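Side-chain contact in ATP-dependent Clp protease proteolytic subunit (Listeria monocytogenes, PDB 4JCQ), which probably cleaves peptide bonds in misfolded proteins as the serine protease of an ATP-dependent Clp complex, its subunits assembling into stacked heptameric rings: residues Glu135-Arg138 against Met139-Ile143. Numbering follows the deposited sequence.
Sequences EIIR and MRERI
Ile137 and Glu141, one turn apart on helix 133-151, the long handle helix of the ClpP fold, carry the side-chain part of this local contact. CG2 of Ile137 lies 3.4 Å from Glu141 OE1, a methyl against a carboxylate oxygen, and the side chains lie aslant to one another. Glu141 gets there because its CG sits beside its own backbone N (chi1 -71°), which also brings CG to 3.3 Å from Ile137 O; beyond CG the side chain runs extended. That same carbonyl oxygen accepts Glu141 N at 2.9 Å, with an N-H...O angle of 165°, so Glu141 N and CG both pack against it. It is one of four successive i to i+4 bonds, with Met139 N to Glu135 O (2.9 Å), Arg140 N to Ile136 O (3.0 Å) and Arg142 N to Arg138 O (3.0 Å). Met139 CB rests 3.3 Å from Glu135 O. Salt bridges join Arg140 to Asp163, Arg142 to Asp68 and Arg138 to Glu172 of the second subunit; Arg142 also hydrogen-bonds Asn110 of the second subunit. Glu135, Arg138, Met139 and Arg142 thus form the interface side, whereas Glu141 packs on Tyr155 of its own chain, a regular alpha-helical arrangement within the ClpP handle.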
loop_
_atom_site.group_PDB
_atom_site.type_symbol
_atom_site.label_atom_id
_atom_site.label_comp_id
_atom_site.label_asym_id
_atom_site.label_seq_id
_atom_site.Cartn_x
_atom_site.Cartn_y
_atom_site.Cartn_z
ATOM N N GLU H 135 -13.307 -9.807 -37.531
ATOM C CA GLU H 135 -12.846 -8.672 -36.742
ATOM C C GLU H 135 -11.319 -8.610 -36.664
ATOM O O GLU H 135 -10.742 -7.521 -36.618
ATOM C CB GLU H 135 -13.481 -8.702 -35.347
ATOM C CG GLU H 135 -13.282 -7.440 -34.517
ATOM C CD GLU H 135 -13.777 -6.165 -35.191
ATOM O OE1 GLU H 135 -14.679 -6.225 -36.056
ATOM O OE2 GLU H 135 -13.262 -5.085 -34.838
ATOM N N ILE H 136 -10.674 -9.778 -36.655
ATOM C CA ILE H 136 -9.215 -9.865 -36.745
ATOM C C ILE H 136 -8.727 -9.209 -38.040
ATOM O O ILE H 136 -7.765 -8.439 -38.027
ATOM C CB ILE H 136 -8.716 -11.329 -36.653
ATOM C CG1 ILE H 136 -8.933 -11.878 -35.240
ATOM C CG2 ILE H 136 -7.243 -11.435 -37.041
ATOM C CD1 ILE H 136 -8.712 -13.373 -35.103
ATOM N N ILE H 137 -9.412 -9.509 -39.144
ATOM C CA ILE H 137 -9.095 -8.934 -40.454
ATOM C C ILE H 137 -9.290 -7.416 -40.460
ATOM O O ILE H 137 -8.412 -6.681 -40.911
ATOM C CB ILE H 137 -9.918 -9.608 -41.586
ATOM C CG1 ILE H 137 -9.568 -11.101 -41.703
ATOM C CG2 ILE H 137 -9.725 -8.896 -42.922
ATOM C CD1 ILE H 137 -8.090 -11.404 -41.863
ATOM N N ARG H 138 -10.433 -6.962 -39.947
ATOM C CA ARG H 138 -10.744 -5.532 -39.855
ATOM C C ARG H 138 -9.711 -4.767 -39.032
ATOM O O ARG H 138 -9.244 -3.707 -39.447
ATOM C CB ARG H 138 -12.133 -5.323 -39.253
ATOM C CG ARG H 138 -13.268 -5.381 -40.254
ATOM C CD ARG H 138 -14.561 -4.933 -39.600
ATOM N NE ARG H 138 -15.536 -4.475 -40.584
ATOM C CZ ARG H 138 -16.689 -3.885 -40.283
ATOM N NH1 ARG H 138 -17.027 -3.674 -39.016
ATOM N NH2 ARG H 138 -17.506 -3.504 -41.255
ATOM N N MET H 139 -9.368 -5.317 -37.868
ATOM C CA MET H 139 -8.355 -4.743 -36.980
ATOM C C MET H 139 -7.016 -4.616 -37.699
ATOM O O MET H 139 -6.384 -3.560 -37.659
ATOM C CB MET H 139 -8.197 -5.610 -35.726
ATOM C CG MET H 139 -7.233 -5.066 -34.681
ATOM S SD MET H 139 -6.865 -6.252 -33.367
ATOM C CE MET H 139 -8.435 -6.342 -32.509
ATOM N N ARG H 140 -6.601 -5.696 -38.361
ATOM C CA ARG H 140 -5.341 -5.720 -39.100
ATOM C C ARG H 140 -5.307 -4.683 -40.220
ATOM O O ARG H 140 -4.315 -3.970 -40.371
ATOM C CB ARG H 140 -5.057 -7.126 -39.648
ATOM C CG ARG H 140 -3.730 -7.264 -40.389
ATOM C CD ARG H 140 -2.538 -6.837 -39.534
ATOM N NE ARG H 140 -2.399 -7.658 -38.332
ATOM C CZ ARG H 140 -1.746 -8.817 -38.279
ATOM N NH1 ARG H 140 -1.688 -9.486 -37.137
ATOM N NH2 ARG H 140 -1.156 -9.308 -39.360
ATOM N N GLU H 141 -6.391 -4.599 -40.991
ATOM C CA GLU H 141 -6.506 -3.617 -42.072
ATOM C C GLU H 141 -6.392 -2.182 -41.549
ATOM O O GLU H 141 -5.694 -1.357 -42.141
ATOM C CB GLU H 141 -7.815 -3.807 -42.846
ATOM C CG GLU H 141 -7.851 -5.063 -43.708
ATOM C CD GLU H 141 -9.198 -5.308 -44.368
ATOM O OE1 GLU H 141 -9.325 -6.322 -45.085
ATOM O OE2 GLU H 141 -10.130 -4.497 -44.175
ATOM N N ARG H 142 -7.065 -1.904 -40.435
ATOM C CA ARG H 142 -7.031 -0.582 -39.802
ATOM C C ARG H 142 -5.613 -0.198 -39.368
ATOM O O ARG H 142 -5.140 0.896 -39.671
ATOM C CB ARG H 142 -7.995 -0.533 -38.608
ATOM C CG ARG H 142 -8.051 0.810 -37.891
ATOM C CD ARG H 142 -9.022 0.799 -36.716
ATOM N NE ARG H 142 -8.686 -0.210 -35.706
ATOM C CZ ARG H 142 -7.802 -0.042 -34.724
ATOM N NH1 ARG H 142 -7.574 -1.022 -33.861
ATOM N NH2 ARG H 142 -7.140 1.100 -34.597
ATOM N N ILE H 143 -4.937 -1.109 -38.670
ATOM C CA ILE H 143 -3.581 -0.854 -38.184
ATOM C C ILE H 143 -2.572 -0.780 -39.338
ATOM O O ILE H 143 -1.665 0.058 -39.313
ATOM C CB ILE H 143 -3.151 -1.884 -37.112
ATOM C CG1 ILE H 143 -4.106 -1.818 -35.912
ATOM C CG2 ILE H 143 -1.722 -1.623 -36.650
ATOM C CD1 ILE H 143 -4.053 -3.022 -34.996
#